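Local coordinates for malonyl CoA-acyl carrier protein transacylase (Bartonella henselae, PDB 3QAT) that probably transfers the malonyl group from malonyl-CoA to acyl carrier protein, supplying malonyl units for bacterial fatty acid biosynthesis, at residues A75-R78 with V79-L83. Residues are numbered along the deposited sequence; the frame is centred on the assembly and turned at random.
Sequences AVIR and VMEQL
Arg78 and Glu81, three residues apart on the surface of a helix, hold their charged groups nearly coplanar, the guanidinium and carboxylate planes only 1° apart, yet do not form a direct salt bridge: Arg78 NE stays 4.4 Å from Glu81 OE1. A water in the guanidinium plane, at its edge, joins them, accepting from Arg78 NE at 3.0 Å and donating to Glu81 OE1 at 2.7 Å. After a bend at chi2 (-85°) the arginine chain stands out from the helix; Arg78 CD passes 3.9 Å from Glu81 OE1 and NE faces the water. Ile77 CG2, the methyl anti to its own backbone N, sits over one face of the Glu81 carboxylate, 3.6 Å from Glu81 CD. On the buried side of the helix, Met80 SD flanks Val76 CG1 at 4.0 Å. Met80 CG, beside its backbone N (chi1 -65°), lies 3.2 Å from Val76 O. These residues form the last turns of helix 62-82 in the acyltransferase fold; Ile77 and Met80 pack on Phe9 of strand 6-11 in the parallel sheet, while Ala75 faces helix 30-43 and Val79 reaches Ile309 of helix 306-316. Glu81 N bonds to Ile77 O at 2.8 Å, and Leu83 is the first residue to leave helical geometry.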
loop_
_atom_site.group_PDB
_atom_site.type_symbol
_atom_site.label_atom_id
_atom_site.label_comp_id
_atom_site.label_asym_id
_atom_site.label_seq_id
_atom_site.Cartn_x
_atom_site.Cartn_y
_atom_site.Cartn_z
ATOM N N ALA A 75 5.154 13.474 -3.655
ATOM C CA ALA A 75 4.910 14.916 -3.886
ATOM C C ALA A 75 4.469 15.579 -2.565
ATOM O O ALA A 75 4.984 16.643 -2.193
ATOM C CB ALA A 75 3.833 15.126 -4.959
ATOM N N VAL A 76 3.538 14.954 -1.851
ATOM C CA VAL A 76 3.137 15.475 -0.533
ATOM C C VAL A 76 4.336 15.562 0.427
ATOM O O VAL A 76 4.533 16.613 1.077
ATOM C CB VAL A 76 2.006 14.646 0.084
ATOM C CG1 VAL A 76 1.738 15.096 1.545
ATOM C CG2 VAL A 76 0.753 14.778 -0.757
ATOM N N ILE A 77 5.150 14.502 0.505
ATOM C CA ILE A 77 6.324 14.513 1.394
ATOM C C ILE A 77 7.256 15.678 1.045
ATOM O O ILE A 77 7.739 16.401 1.941
ATOM C CB ILE A 77 7.105 13.162 1.377
ATOM C CG1 ILE A 77 6.267 12.011 1.985
ATOM C CG2 ILE A 77 8.500 13.304 2.088
ATOM C CD1 ILE A 77 5.992 12.124 3.533
ATOM N N ARG A 78 7.534 15.849 -0.251
ATOM C CA ARG A 78 8.493 16.886 -0.636
ATOM C C ARG A 78 7.981 18.280 -0.343
ATOM O O ARG A 78 8.766 19.147 0.077
ATOM C CB ARG A 78 8.891 16.774 -2.105
ATOM C CG ARG A 78 9.634 15.513 -2.388
ATOM C CD ARG A 78 11.098 15.680 -2.100
ATOM N NE ARG A 78 11.830 14.473 -2.491
ATOM C CZ ARG A 78 12.286 14.232 -3.728
ATOM N NH1 ARG A 78 12.061 15.074 -4.728
ATOM N NH2 ARG A 78 12.953 13.128 -3.964
ATOM N N VAL A 79 6.687 18.510 -0.570
ATOM C CA VAL A 79 6.084 19.798 -0.173
ATOM C C VAL A 79 6.200 20.024 1.342
ATOM O O VAL A 79 6.631 21.097 1.777
ATOM C CB VAL A 79 4.606 19.930 -0.653
ATOM C CG1 VAL A 79 3.942 21.207 -0.073
ATOM C CG2 VAL A 79 4.532 19.945 -2.167
ATOM N N MET A 80 5.853 19.011 2.149
ATOM C CA MET A 80 5.996 19.115 3.601
ATOM C C MET A 80 7.436 19.427 4.018
ATOM O O MET A 80 7.679 20.293 4.880
ATOM C CB MET A 80 5.526 17.833 4.304
ATOM C CG MET A 80 4.031 17.579 4.131
ATOM S SD MET A 80 3.503 16.080 5.018
ATOM C CE MET A 80 3.360 16.640 6.712
ATOM N N GLU A 81 8.397 18.726 3.421
ATOM C CA GLU A 81 9.802 18.990 3.708
ATOM C C GLU A 81 10.223 20.412 3.342
ATOM O O GLU A 81 10.953 21.046 4.118
ATOM C CB GLU A 81 10.700 17.943 3.059
ATOM C CG GLU A 81 10.484 16.568 3.684
ATOM C CD GLU A 81 11.264 15.492 2.974
ATOM O OE1 GLU A 81 11.480 15.596 1.739
ATOM O OE2 GLU A 81 11.638 14.522 3.666
ATOM N N GLN A 82 9.758 20.945 2.208
ATOM C CA GLN A 82 10.121 22.335 1.856
ATOM C C GLN A 82 9.571 23.317 2.891
ATOM O O GLN A 82 10.194 24.353 3.192
ATOM C CB GLN A 82 9.639 22.730 0.448
ATOM C CG GLN A 82 10.094 24.143 0.089
ATOM C CD GLN A 82 10.151 24.450 -1.404
ATOM O OE1 GLN A 82 9.968 23.576 -2.258
ATOM N NE2 GLN A 82 10.420 25.722 -1.723
ATOM N N LEU A 83 8.409 22.971 3.436
ATOM C CA LEU A 83 7.746 23.786 4.458
ATOM C C LEU A 83 8.246 23.529 5.886
ATOM O O LEU A 83 7.665 24.047 6.848
ATOM C CB LEU A 83 6.221 23.647 4.355
ATOM C CG LEU A 83 5.646 24.178 3.036
ATOM C CD1 LEU A 83 4.146 23.865 2.916
ATOM C CD2 LEU A 83 5.921 25.674 2.818
HETATM O O HOH W 1 12.306 13.462 0.242
#